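Local coordinates for acetaldehyde dehydrogenase (Acetylating) (Geobacillus thermoglucosidasius, PDB 5J78), which catalyses the NAD-dependent, CoA-acylating interconversion of acetaldehyde and acetyl-CoA, at residues N38-A43 with A160-P165; E90-K95 with T266-T271; N105-V110 with A151-K156; V347-E352 with L368-V373; G393-I398 with A415-V420. All blocks are in the same frame, centred on the assembly; numbering follows the deposited sequence. Where two conformers were deposited one is given.

Interaction 1: N38-A43 with A160-P165; sequences NYLEEA and AIVFSP
V162 of strand 160-165 holds its two methyls apart against two side chains of helix 38-43. CG1, turned anti to the backbone N (chi1 -178°), meets the Y39 side chain, with Y39 CD2 4.1 Å from V162 CG1; the methyl approaches the ring obliquely. CG2, on the other branch, goes to L40, whose CD2 lies 4.0 Å from V162 CG2. Y39 and L40 each cross the valine at about a right angle. L40 leaves the helix at a slant to the strand, and its far end makes the approach. One turn after Y39, A43 packs methyl against methyl with A160, CB to CB at 3.8 Å, and A160 CB also touches the backbone oxygen of A43 at 3.5 Å. A43 CB reaches V162 CG2 as well, at 4.2 Å, so the alanine bridges the two inward-facing strand residues. Between them, I161 points to the other side of the sheet, toward K150 and A154 of helix 143-156. The contact across the two segments is apolar. S195 of the adjoining strand touches both Y39 and V162, and N38 and E41, on the outer side of the helix, bind R26 of the second subunit. With the helix running nearly antiparallel to the strand, at 166°, and another helix on the far face, this is the layered alpha/beta packing of a Rossmann-like dinucleotide-binding domain, the probable NAD-binding half of an aldehyde dehydrogenase.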
# COMPACT_ATOMS: atom_id res chain seq x y z
N ASN A 38 12.93 -21.38 1.89
CA ASN A 38 13.50 -22.72 1.88
C ASN A 38 12.43 -23.83 1.82
O ASN A 38 12.58 -24.78 1.06
CB ASN A 38 14.36 -22.93 3.12
CG ASN A 38 15.64 -22.08 3.10
OD1 ASN A 38 16.11 -21.67 2.06
ND2 ASN A 38 16.18 -21.82 4.28
N TYR A 39 11.37 -23.72 2.61
CA TYR A 39 10.30 -24.71 2.57
C TYR A 39 9.63 -24.79 1.21
O TYR A 39 9.33 -25.88 0.72
CB TYR A 39 9.22 -24.41 3.63
CG TYR A 39 9.66 -24.61 5.06
CD1 TYR A 39 10.83 -25.29 5.37
CD2 TYR A 39 8.90 -24.10 6.10
CE1 TYR A 39 11.22 -25.47 6.70
CE2 TYR A 39 9.27 -24.27 7.42
CZ TYR A 39 10.44 -24.95 7.72
OH TYR A 39 10.82 -25.11 9.03
N LEU A 40 9.35 -23.65 0.60
CA LEU A 40 8.65 -23.67 -0.68
C LEU A 40 9.53 -24.29 -1.77
O LEU A 40 9.04 -25.02 -2.63
CB LEU A 40 8.21 -22.27 -1.07
CG LEU A 40 7.04 -21.71 -0.28
CD1 LEU A 40 6.95 -20.20 -0.50
CD2 LEU A 40 5.74 -22.38 -0.69
N GLU A 41 10.83 -24.02 -1.75
CA GLU A 41 11.68 -24.59 -2.80
C GLU A 41 11.83 -26.09 -2.59
O GLU A 41 11.76 -26.86 -3.53
CB GLU A 41 13.03 -23.89 -2.85
CG GLU A 41 13.06 -22.85 -3.96
CD GLU A 41 13.96 -21.70 -3.64
OE1 GLU A 41 15.07 -21.95 -3.12
OE2 GLU A 41 13.54 -20.55 -3.90
N GLU A 42 11.98 -26.50 -1.34
CA GLU A 42 12.01 -27.92 -1.05
C GLU A 42 10.65 -28.57 -1.35
O GLU A 42 10.59 -29.69 -1.85
CB GLU A 42 12.42 -28.15 0.41
CG GLU A 42 13.88 -27.82 0.67
CD GLU A 42 14.14 -27.29 2.09
OE1 GLU A 42 13.30 -27.54 2.99
OE2 GLU A 42 15.18 -26.63 2.30
N ALA A 43 9.57 -27.83 -1.09
CA ALA A 43 8.23 -28.32 -1.39
C ALA A 43 8.03 -28.47 -2.90
O ALA A 43 7.36 -29.39 -3.37
CB ALA A 43 7.18 -27.40 -0.78
N ALA A 160 2.30 -30.80 -2.34
CA ALA A 160 3.09 -30.48 -1.14
C ALA A 160 2.28 -29.48 -0.32
O ALA A 160 1.38 -28.85 -0.86
CB ALA A 160 4.47 -29.90 -1.51
N ILE A 161 2.58 -29.35 0.96
CA ILE A 161 1.86 -28.37 1.79
C ILE A 161 2.82 -27.76 2.80
O ILE A 161 3.65 -28.46 3.39
CB ILE A 161 0.63 -28.99 2.50
CG1 ILE A 161 -0.09 -27.92 3.34
CG2 ILE A 161 1.02 -30.17 3.38
CD1 ILE A 161 -1.57 -28.20 3.50
N VAL A 162 2.73 -26.43 2.93
CA VAL A 162 3.50 -25.66 3.92
C VAL A 162 2.54 -25.02 4.91
O VAL A 162 1.69 -24.22 4.53
CB VAL A 162 4.36 -24.54 3.27
CG1 VAL A 162 5.17 -23.81 4.32
CG2 VAL A 162 5.28 -25.10 2.20
N PHE A 163 2.69 -25.38 6.19
CA PHE A 163 1.82 -24.87 7.25
C PHE A 163 2.29 -23.60 7.93
O PHE A 163 3.49 -23.38 8.10
CB PHE A 163 1.63 -25.95 8.31
CG PHE A 163 0.80 -27.09 7.85
CD1 PHE A 163 -0.54 -26.90 7.58
CD2 PHE A 163 1.36 -28.33 7.63
CE1 PHE A 163 -1.32 -27.94 7.13
CE2 PHE A 163 0.59 -29.38 7.18
CZ PHE A 163 -0.75 -29.18 6.92
N SER A 164 1.32 -22.78 8.32
CA SER A 164 1.57 -21.56 9.09
C SER A 164 0.70 -21.57 10.36
O SER A 164 -0.52 -21.38 10.28
CB SER A 164 1.27 -20.31 8.24
OG SER A 164 1.60 -19.11 8.92
N PRO A 165 1.32 -21.81 11.54
CA PRO A 165 0.60 -21.77 12.83
C PRO A 165 0.28 -20.38 13.32
O PRO A 165 1.01 -19.42 13.07
CB PRO A 165 1.58 -22.41 13.82
CG PRO A 165 2.71 -22.91 13.04
CD PRO A 165 2.74 -22.15 11.75

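Interaction 2: E90-K95 with T266-T271; sequences EDKTLK and TFDYGT. With ACT (acetate ion), chain I.
Charge dominates where K92 and K95 converge on the carboxylate of D268. K92 NZ donates to D268 OD2 at 2.8 Å, on the syn lone pair, while K95 NZ reaches the same oxygen at 2.7 Å from above the carboxylate plane. T271 OG1 donates a third bond to D268 OD2, also 2.7 Å, from the anti side. Bends at chi4 of K92 (-67°) and chi3 of K95 (-60°) bring the two ammonium groups together, and both also bind one oxygen of an acetate ion, probably from the crystallisation liquor. The D268 carboxylate probably helps keep both lysines charged. A further hydrogen bond joins the D91 side chain to the loop backbone: D268 N donates to D91 OD2 at 2.9 Å, meeting the oxygen on its anti side. One water bridges D91 OD2 and the T266 carbonyl. The remaining contact is apolar and aromatic. D91 CB lies over one face of the F267 ring in a CH-pi contact, 4.1 Å from its centroid, and the D91 carboxylate stacks nearly flat against the ring, their planes 14° apart. L94 CB comes to the ring edge, 4.0 Å from F267 CE1. Outside the pair, N88 N binds D268 OD1 and N142 binds K95. Helix 89-107 thus presses on the loop between helix 254-265 and strand 276-282, just before the modified residue C273; K92 rests on helix 55-84, and P474 and K475 of the third subunit pack on L94 and D91.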
# COMPACT_ATOMS: atom_id res chain seq x y z
N GLU A 90 -9.05 -35.17 26.41
CA GLU A 90 -9.98 -36.20 25.94
C GLU A 90 -10.62 -35.79 24.60
O GLU A 90 -10.59 -36.52 23.60
CB GLU A 90 -11.05 -36.44 27.02
CG GLU A 90 -11.85 -37.73 26.90
CD GLU A 90 -12.70 -38.01 28.14
OE1 GLU A 90 -12.42 -37.45 29.22
OE2 GLU A 90 -13.66 -38.80 28.03
N ASP A 91 -11.19 -34.59 24.59
CA ASP A 91 -11.93 -34.11 23.43
C ASP A 91 -10.95 -33.78 22.30
O ASP A 91 -11.21 -34.11 21.14
CB ASP A 91 -12.80 -32.92 23.83
CG ASP A 91 -13.92 -33.31 24.83
OD1 ASP A 91 -14.14 -34.52 25.04
OD2 ASP A 91 -14.60 -32.41 25.39
N LYS A 92 -9.78 -33.22 22.62
CA LYS A 92 -8.81 -32.93 21.56
C LYS A 92 -8.32 -34.23 20.93
O LYS A 92 -8.04 -34.26 19.71
CB LYS A 92 -7.63 -32.10 22.08
CG LYS A 92 -7.99 -30.61 22.27
CD LYS A 92 -6.76 -29.71 22.18
CE LYS A 92 -7.04 -28.26 22.53
NZ LYS A 92 -7.91 -27.55 21.58
N THR A 93 -8.27 -35.30 21.72
CA THR A 93 -7.82 -36.59 21.21
C THR A 93 -8.85 -37.11 20.21
O THR A 93 -8.51 -37.62 19.14
CB THR A 93 -7.58 -37.64 22.36
OG1 THR A 93 -6.52 -37.20 23.23
CG2 THR A 93 -7.18 -38.98 21.79
N LEU A 94 -10.13 -36.97 20.56
CA LEU A 94 -11.23 -37.33 19.69
C LEU A 94 -11.23 -36.50 18.41
O LEU A 94 -11.48 -37.01 17.32
CB LEU A 94 -12.56 -37.13 20.40
CG LEU A 94 -12.89 -38.13 21.51
CD1 LEU A 94 -14.17 -37.73 22.24
CD2 LEU A 94 -13.02 -39.54 20.93
N LYS A 95 -10.95 -35.21 18.56
CA LYS A 95 -10.83 -34.31 17.43
C LYS A 95 -9.72 -34.80 16.48
O LYS A 95 -9.92 -34.83 15.27
CB LYS A 95 -10.56 -32.88 17.92
CG LYS A 95 -10.89 -31.80 16.89
CD LYS A 95 -10.42 -30.42 17.30
CE LYS A 95 -11.02 -29.93 18.62
NZ LYS A 95 -10.40 -28.59 18.96
N THR A 266 -20.18 -28.53 24.70
CA THR A 266 -19.08 -28.62 25.66
C THR A 266 -17.89 -29.37 25.08
O THR A 266 -16.87 -29.53 25.74
CB THR A 266 -19.55 -29.30 26.97
OG1 THR A 266 -19.91 -30.67 26.72
CG2 THR A 266 -20.74 -28.55 27.56
N PHE A 267 -18.00 -29.84 23.83
CA PHE A 267 -16.91 -30.57 23.22
C PHE A 267 -15.69 -29.66 23.08
O PHE A 267 -15.76 -28.57 22.51
CB PHE A 267 -17.32 -31.16 21.87
CG PHE A 267 -16.24 -31.97 21.20
CD1 PHE A 267 -16.07 -33.32 21.51
CD2 PHE A 267 -15.42 -31.41 20.24
CE1 PHE A 267 -15.08 -34.09 20.89
CE2 PHE A 267 -14.42 -32.17 19.60
CZ PHE A 267 -14.25 -33.52 19.94
N ASP A 268 -14.57 -30.12 23.62
CA ASP A 268 -13.36 -29.33 23.75
C ASP A 268 -13.61 -27.96 24.38
O ASP A 268 -12.97 -26.97 24.02
CB ASP A 268 -12.71 -29.16 22.38
CG ASP A 268 -11.22 -28.90 22.48
OD1 ASP A 268 -10.60 -29.40 23.44
OD2 ASP A 268 -10.66 -28.21 21.59
N TYR A 269 -14.53 -27.93 25.34
CA TYR A 269 -14.99 -26.67 25.93
C TYR A 269 -15.39 -25.59 24.90
O TYR A 269 -15.15 -24.41 25.12
CB TYR A 269 -13.91 -26.12 26.88
CG TYR A 269 -13.62 -27.01 28.07
CD1 TYR A 269 -14.62 -27.80 28.64
CD2 TYR A 269 -12.35 -27.07 28.63
CE1 TYR A 269 -14.36 -28.61 29.70
CE2 TYR A 269 -12.08 -27.88 29.71
CZ TYR A 269 -13.10 -28.64 30.24
OH TYR A 269 -12.84 -29.45 31.29
N GLY A 270 -16.01 -25.99 23.79
CA GLY A 270 -16.71 -25.06 22.90
C GLY A 270 -15.85 -24.32 21.88
O GLY A 270 -16.24 -23.25 21.37
N THR A 271 -14.70 -24.90 21.54
CA THR A 271 -13.73 -24.28 20.64
C THR A 271 -14.05 -24.37 19.13
O THR A 271 -13.41 -23.71 18.34
CB THR A 271 -12.34 -24.89 20.82
OG1 THR A 271 -12.43 -26.31 20.69
CG2 THR A 271 -11.76 -24.52 22.19
C ACT I . -7.04 -29.94 18.30
O ACT I . -7.68 -29.07 18.92
OXT ACT I . -6.90 -29.79 17.10
CH3 ACT I . -6.49 -31.16 18.97
O HOH W 1 -16.85 -32.42 27.00

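Interaction 3: N105-V110 with A151-K156; sequences NSIKDV and ALIAVK
K156 reaches from helix 143-156 to the turn at the end of helix 89-107, and its ammonium group docks on backbone carbonyls there. K156 NZ donates to K108 O at 3.1 Å, meeting that oxygen from above the carbonyl plane, 65° out of it. A second bond, to V110 O at 2.9 Å, is weak. The aliphatic part of the lysine passes the I107 carbonyl, with K156 CE 3.3 Å from I107 O. CG is anti to the backbone N (chi1 172°) and the chain bends at chi2 (70°) before running out extended to the amine. The carbonyls are gathered by a type I beta turn from I107 to V110, closed by V110 N bonding to I107 O at 3.0 Å, so the lysine crosses a helix-to-turn exit and fastens it to the neighbouring helix. The salt bridge of K156 NZ with D59 adds an anionic partner from helix 55-84. I107 supplies the apolar half. Its CD1 rests over the backbone of the facing helix, 3.6 Å from L152 O, and touches L152 CB and K156 CB. Its other branch meets the next residue, I107 CG2 to I153 CG2 at 4.2 Å. V110 closes the far end, its CB 4.4 Å from K156 CE. Helix 55-84 packs on L152 through V62 and M65, while the T112 hydroxyl binds the K156 carbonyl, just beyond the turn.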
# COMPACT_ATOMS: atom_id res chain seq x y z
N ASN A 105 -11.12 -41.94 5.78
CA ASN A 105 -12.10 -42.83 5.16
C ASN A 105 -12.85 -42.16 4.01
O ASN A 105 -13.20 -42.82 3.05
CB ASN A 105 -13.07 -43.36 6.23
CG ASN A 105 -12.44 -44.42 7.11
OD1 ASN A 105 -11.49 -45.11 6.70
ND2 ASN A 105 -12.96 -44.58 8.31
N SER A 106 -13.07 -40.84 4.10
CA SER A 106 -13.80 -40.12 3.06
C SER A 106 -12.96 -39.81 1.81
O SER A 106 -13.51 -39.37 0.81
CB SER A 106 -14.35 -38.81 3.61
OG SER A 106 -13.31 -37.86 3.68
N ILE A 107 -11.65 -40.00 1.87
CA ILE A 107 -10.81 -39.66 0.73
C ILE A 107 -10.02 -40.86 0.20
O ILE A 107 -9.51 -40.81 -0.92
CB ILE A 107 -9.80 -38.50 1.07
CG1 ILE A 107 -8.73 -38.94 2.08
CG2 ILE A 107 -10.57 -37.28 1.58
CD1 ILE A 107 -7.61 -37.90 2.32
N LYS A 108 -9.94 -41.93 0.98
CA LYS A 108 -9.03 -43.02 0.63
C LYS A 108 -9.40 -43.71 -0.69
O LYS A 108 -8.52 -44.20 -1.38
CB LYS A 108 -8.97 -44.06 1.75
CG LYS A 108 -10.26 -44.81 2.01
CD LYS A 108 -10.08 -45.84 3.12
CE LYS A 108 -11.21 -46.87 3.16
NZ LYS A 108 -12.01 -46.72 4.39
N ASP A 109 -10.68 -43.74 -1.04
CA ASP A 109 -11.10 -44.35 -2.30
C ASP A 109 -11.32 -43.33 -3.45
O ASP A 109 -11.80 -43.69 -4.51
CB ASP A 109 -12.37 -45.17 -2.09
CG ASP A 109 -12.15 -46.35 -1.13
OD1 ASP A 109 -11.03 -46.91 -1.11
OD2 ASP A 109 -13.09 -46.69 -0.37
N VAL A 110 -10.95 -42.07 -3.25
CA VAL A 110 -11.10 -41.09 -4.33
C VAL A 110 -9.97 -41.25 -5.35
O VAL A 110 -8.79 -41.36 -5.01
CB VAL A 110 -11.12 -39.64 -3.80
CG1 VAL A 110 -11.08 -38.63 -4.96
CG2 VAL A 110 -12.37 -39.39 -2.95
N ALA A 151 -3.14 -32.11 5.79
CA ALA A 151 -2.03 -32.88 5.25
C ALA A 151 -2.54 -34.08 4.47
O ALA A 151 -2.04 -34.37 3.39
CB ALA A 151 -1.08 -33.34 6.35
N LEU A 152 -3.53 -34.78 5.03
CA LEU A 152 -4.13 -35.93 4.34
C LEU A 152 -4.76 -35.53 2.99
O LEU A 152 -4.51 -36.16 1.97
CB LEU A 152 -5.18 -36.60 5.22
CG LEU A 152 -4.70 -37.42 6.43
CD1 LEU A 152 -5.90 -37.76 7.28
CD2 LEU A 152 -3.94 -38.66 5.97
N ILE A 153 -5.60 -34.49 2.97
CA ILE A 153 -6.28 -34.13 1.71
C ILE A 153 -5.29 -33.52 0.71
O ILE A 153 -5.44 -33.70 -0.49
CB ILE A 153 -7.47 -33.16 1.92
CG1 ILE A 153 -7.05 -31.79 2.47
CG2 ILE A 153 -8.56 -33.79 2.82
CD1 ILE A 153 -8.20 -30.75 2.43
N ALA A 154 -4.27 -32.83 1.20
CA ALA A 154 -3.28 -32.25 0.30
C ALA A 154 -2.45 -33.32 -0.38
O ALA A 154 -2.20 -33.26 -1.58
CB ALA A 154 -2.36 -31.27 1.03
N VAL A 155 -2.00 -34.31 0.39
CA VAL A 155 -1.10 -35.32 -0.17
C VAL A 155 -1.87 -36.30 -1.06
O VAL A 155 -1.38 -36.72 -2.10
CB VAL A 155 -0.35 -36.08 0.95
CG1 VAL A 155 0.46 -37.27 0.38
CG2 VAL A 155 0.58 -35.13 1.67
N LYS A 156 -3.09 -36.64 -0.67
CA LYS A 156 -3.93 -37.52 -1.47
C LYS A 156 -4.16 -36.93 -2.87
O LYS A 156 -4.23 -37.68 -3.85
CB LYS A 156 -5.26 -37.77 -0.74
CG LYS A 156 -6.33 -38.52 -1.54
CD LYS A 156 -6.01 -39.97 -1.78
CE LYS A 156 -6.92 -40.54 -2.87
NZ LYS A 156 -6.96 -42.04 -2.92

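Interaction 4: V347-E352 with L368-V373; sequences VAEETE and LAFYIV. Unlike the reference sequence in segment 368-373: I372 (reference Thr).
Two neighbouring parallel strands of the seven-stranded parallel sheet, probably the catalytic domain of this aldehyde dehydrogenase, meet here in register: V347 with L368, A348 with A369, E349 with F370. A348 N bonds to L368 O at 3.0 Å; F370 N returns to A348 O at 2.9 Å, and E350 N continues to F370 O. On the face carrying V347, L368, E349 and F370, V347 CG1 is anti to its backbone N (chi1 180°), which sets it 3.7 Å from F370 CB. Beyond E349, whose carboxylate oxygen OE2 merely brushes I372, the pairing gives way to a side-chain anchor. Y371 lies beside E350 and points the same way, with E350 CB over one face of its ring at 4.3 Å from the centroid. T351 and E352 come round to the ring edge, where Y371 OH donates to E352 O at 2.7 Å, from above the carbonyl plane. The phenol therefore holds the loop that leaves the strand. I372 differs from the reference sequence, which has threonine. Strand 345-349 also pairs with strand 298-300, through V347 with Y299 and L301, and strand 367-373 with strand 276-282, through A369 with Q277 and L279. Helix 286-295 packs on F370 through V289, V290 and L293, whereas L382 and L386 of helix 376-388 touch Y371.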
# COMPACT_ATOMS: atom_id res chain seq x y z
N VAL A 347 -25.70 -21.18 31.11
CA VAL A 347 -26.78 -20.73 30.25
C VAL A 347 -27.32 -19.39 30.75
O VAL A 347 -27.37 -19.14 31.96
CB VAL A 347 -27.93 -21.75 30.20
CG1 VAL A 347 -29.05 -21.24 29.29
CG2 VAL A 347 -27.42 -23.11 29.75
N ALA A 348 -27.73 -18.54 29.82
CA ALA A 348 -28.22 -17.20 30.15
C ALA A 348 -29.40 -16.84 29.27
O ALA A 348 -29.28 -16.72 28.04
CB ALA A 348 -27.12 -16.16 29.97
N GLU A 349 -30.54 -16.63 29.92
CA GLU A 349 -31.76 -16.25 29.24
C GLU A 349 -31.56 -14.85 28.69
O GLU A 349 -31.00 -13.99 29.35
CB GLU A 349 -32.95 -16.32 30.19
CG GLU A 349 -34.29 -16.13 29.52
CD GLU A 349 -35.45 -16.56 30.41
OE1 GLU A 349 -35.25 -17.47 31.25
OE2 GLU A 349 -36.55 -16.00 30.26
N GLU A 350 -31.96 -14.65 27.43
CA GLU A 350 -31.65 -13.41 26.74
C GLU A 350 -32.81 -13.07 25.82
O GLU A 350 -33.58 -13.96 25.44
CB GLU A 350 -30.34 -13.56 25.96
CG GLU A 350 -29.60 -12.26 25.68
CD GLU A 350 -28.99 -11.62 26.93
OE1 GLU A 350 -29.16 -12.15 28.06
OE2 GLU A 350 -28.32 -10.57 26.77
N THR A 351 -32.93 -11.79 25.48
CA THR A 351 -33.96 -11.34 24.54
C THR A 351 -33.38 -10.50 23.40
O THR A 351 -33.98 -10.44 22.33
CB THR A 351 -35.06 -10.52 25.25
OG1 THR A 351 -34.49 -9.31 25.79
CG2 THR A 351 -35.70 -11.34 26.37
N GLU A 352 -32.23 -9.87 23.63
CA GLU A 352 -31.60 -9.00 22.63
C GLU A 352 -30.45 -9.65 21.84
O GLU A 352 -29.78 -10.58 22.31
CB GLU A 352 -31.08 -7.73 23.31
CG GLU A 352 -32.18 -6.83 23.88
CD GLU A 352 -33.34 -6.62 22.92
OE1 GLU A 352 -33.13 -6.01 21.85
OE2 GLU A 352 -34.45 -7.08 23.24
N LEU A 368 -23.96 -20.49 26.65
CA LEU A 368 -25.05 -20.65 25.72
C LEU A 368 -26.12 -19.60 26.05
O LEU A 368 -26.52 -19.49 27.20
CB LEU A 368 -25.61 -22.07 25.84
CG LEU A 368 -26.41 -22.67 24.71
CD1 LEU A 368 -25.69 -22.57 23.36
CD2 LEU A 368 -26.71 -24.12 25.04
N ALA A 369 -26.54 -18.83 25.05
CA ALA A 369 -27.71 -17.94 25.22
C ALA A 369 -28.99 -18.75 25.07
O ALA A 369 -29.01 -19.75 24.37
CB ALA A 369 -27.68 -16.80 24.23
N PHE A 370 -30.06 -18.29 25.73
CA PHE A 370 -31.34 -18.99 25.74
C PHE A 370 -32.48 -18.04 25.40
O PHE A 370 -32.81 -17.15 26.19
CB PHE A 370 -31.58 -19.61 27.12
CG PHE A 370 -32.74 -20.56 27.18
CD1 PHE A 370 -34.03 -20.11 27.43
CD2 PHE A 370 -32.55 -21.92 27.02
CE1 PHE A 370 -35.09 -20.98 27.50
CE2 PHE A 370 -33.62 -22.80 27.08
CZ PHE A 370 -34.88 -22.34 27.33
N TYR A 371 -33.08 -18.23 24.23
CA TYR A 371 -34.15 -17.35 23.75
C TYR A 371 -35.46 -18.11 23.71
O TYR A 371 -35.52 -19.23 23.20
CB TYR A 371 -33.86 -16.78 22.36
CG TYR A 371 -32.68 -15.84 22.26
CD1 TYR A 371 -31.39 -16.32 22.09
CD2 TYR A 371 -32.87 -14.46 22.29
CE1 TYR A 371 -30.31 -15.45 21.99
CE2 TYR A 371 -31.81 -13.59 22.18
CZ TYR A 371 -30.52 -14.09 22.03
OH TYR A 371 -29.46 -13.22 21.93
N ILE A 372 -36.49 -17.45 24.22
CA ILE A 372 -37.87 -17.95 24.16
C ILE A 372 -38.56 -17.42 22.92
O ILE A 372 -38.50 -16.22 22.65
CB ILE A 372 -38.71 -17.51 25.39
CG1 ILE A 372 -37.87 -17.35 26.66
CG2 ILE A 372 -39.88 -18.49 25.61
CD1 ILE A 372 -37.35 -18.61 27.18
N VAL A 373 -39.25 -18.28 22.19
CA VAL A 373 -39.95 -17.84 20.98
C VAL A 373 -41.32 -18.45 20.98
O VAL A 373 -41.54 -19.49 21.60
CB VAL A 373 -39.19 -18.22 19.69
CG1 VAL A 373 -37.77 -17.71 19.75
CG2 VAL A 373 -39.22 -19.73 19.45

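Interaction 5: G393-I398 with A415-V420; sequences GHTVGI and AGRIVV. With ACT (acetate ion), chain E.
G393 opens the contact by accepting G416 N on its carbonyl oxygen at 2.9 Å. The H394 carbonyl takes three donors from R417: the backbone N at 3.2 Å, and NE at 3.0 Å with NH2 at 2.9 Å, which grip O side-on near the guanidinium plane. Bends at chi2 and chi3 fold the arginine back to make that grip. NH2 also binds G442 O, and NH1 binds N454. H394 NE2 weakly donates to an acetate, probably from the crystallisation liquor; its ND1 bonds T395 OG1, either being the donor. T395 CG2 touches V419 CG2. V396 N bonds R417 O and V396 O accepts V419 N; V396 CG2 and I418 CG2 lie side by side at 3.8 Å. After G397, I398 N bonds V419 O, and I398 CG2 meets V420 CG2 at 4.0 Å. This parallel pair belongs to a beta-alpha-beta unit whose helix 403-410 covers I398, I418 and V420; strand 244-248 flanks 395-399, and a strand of the third subunit extends the sheet beyond 417-420.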
# COMPACT_ATOMS: atom_id res chain seq x y z
N GLY A 393 -23.49 -17.81 6.59
CA GLY A 393 -22.97 -18.83 5.70
C GLY A 393 -22.46 -20.06 6.41
O GLY A 393 -22.11 -21.03 5.76
N HIS A 394 -22.41 -20.05 7.75
CA HIS A 394 -21.72 -21.15 8.44
C HIS A 394 -22.65 -22.32 8.74
O HIS A 394 -22.82 -23.19 7.88
CB HIS A 394 -21.05 -20.62 9.70
CG HIS A 394 -19.94 -21.49 10.19
ND1 HIS A 394 -20.15 -22.78 10.63
CD2 HIS A 394 -18.60 -21.28 10.26
CE1 HIS A 394 -19.00 -23.31 10.99
NE2 HIS A 394 -18.04 -22.43 10.78
N THR A 395 -23.27 -22.33 9.92
CA THR A 395 -24.09 -23.46 10.36
C THR A 395 -25.30 -23.01 11.16
O THR A 395 -25.24 -22.04 11.90
CB THR A 395 -23.25 -24.41 11.23
OG1 THR A 395 -22.07 -24.76 10.52
CG2 THR A 395 -24.01 -25.69 11.56
N VAL A 396 -26.42 -23.71 10.96
CA VAL A 396 -27.57 -23.62 11.86
C VAL A 396 -28.02 -25.01 12.29
O VAL A 396 -27.64 -26.02 11.67
CB VAL A 396 -28.79 -22.89 11.21
CG1 VAL A 396 -28.48 -21.43 10.96
CG2 VAL A 396 -29.20 -23.57 9.95
N GLY A 397 -28.84 -25.07 13.33
CA GLY A 397 -29.44 -26.31 13.78
C GLY A 397 -30.93 -26.19 14.09
O GLY A 397 -31.45 -25.11 14.37
N ILE A 398 -31.61 -27.33 14.02
CA ILE A 398 -32.99 -27.43 14.48
C ILE A 398 -33.25 -28.83 15.04
O ILE A 398 -32.77 -29.82 14.48
CB ILE A 398 -34.01 -27.13 13.35
CG1 ILE A 398 -35.44 -27.44 13.81
CG2 ILE A 398 -33.68 -27.93 12.08
CD1 ILE A 398 -36.53 -26.96 12.85
N ALA A 415 -26.89 -20.67 5.57
CA ALA A 415 -25.86 -21.47 6.19
C ALA A 415 -25.54 -22.63 5.26
O ALA A 415 -26.45 -23.24 4.71
CB ALA A 415 -26.31 -21.98 7.60
N GLY A 416 -24.26 -22.93 5.08
CA GLY A 416 -23.88 -24.05 4.25
C GLY A 416 -24.17 -25.42 4.85
O GLY A 416 -24.34 -26.41 4.12
N ARG A 417 -24.21 -25.47 6.17
CA ARG A 417 -24.53 -26.68 6.92
C ARG A 417 -25.79 -26.44 7.74
O ARG A 417 -25.77 -25.64 8.65
CB ARG A 417 -23.38 -27.08 7.87
CG ARG A 417 -22.12 -27.66 7.19
CD ARG A 417 -20.89 -26.93 7.62
NE ARG A 417 -21.02 -25.52 7.24
CZ ARG A 417 -20.54 -24.99 6.12
NH1 ARG A 417 -19.80 -25.71 5.26
NH2 ARG A 417 -20.76 -23.71 5.87
N ILE A 418 -26.88 -27.14 7.41
CA ILE A 418 -28.16 -26.96 8.07
C ILE A 418 -28.47 -28.29 8.77
O ILE A 418 -28.92 -29.26 8.16
CB ILE A 418 -29.27 -26.54 7.08
CG1 ILE A 418 -28.93 -25.18 6.45
CG2 ILE A 418 -30.61 -26.39 7.79
CD1 ILE A 418 -29.80 -24.77 5.26
N VAL A 419 -28.15 -28.33 10.06
CA VAL A 419 -28.07 -29.60 10.80
C VAL A 419 -29.41 -29.92 11.47
O VAL A 419 -29.94 -29.10 12.21
CB VAL A 419 -26.94 -29.56 11.87
CG1 VAL A 419 -26.86 -30.86 12.65
CG2 VAL A 419 -25.59 -29.29 11.21
N VAL A 420 -29.95 -31.10 11.19
CA VAL A 420 -31.23 -31.52 11.77
C VAL A 420 -31.02 -32.68 12.75
O VAL A 420 -30.44 -33.73 12.41
CB VAL A 420 -32.24 -31.96 10.68
CG1 VAL A 420 -33.60 -32.27 11.29
CG2 VAL A 420 -32.39 -30.87 9.63
C ACT E . -15.38 -25.47 11.97
O ACT E . -15.46 -24.46 11.25
OXT ACT E . -16.38 -25.68 12.70
CH3 ACT E . -14.18 -26.36 11.94

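In the fold
Interactions 1 and 3 share one region: F163 CZ lies 4.0 Å from A151 N and I161 CD1 4.0 Å from A154 CB, so strand 160-165 is packed against helix 143-156 between them. Interactions 2 and 3 both use helix 89-107, with centres about 23 Å apart. Interactions 4 and 5 lie in one parallel sheet, centres about 19 Å apart, and both are opposite interaction 1 across the chain's centre. Interaction 2 stands between the two halves, its nearest atoms about 8 Å from interaction 4 and about 9 Å from interaction 5. Its loop leads to C273, seen as the sulfinic acid form and probably the catalytic nucleophile as in relatives; H394 touches neighbouring A274. Interactions 2 and 5 also face the third subunit.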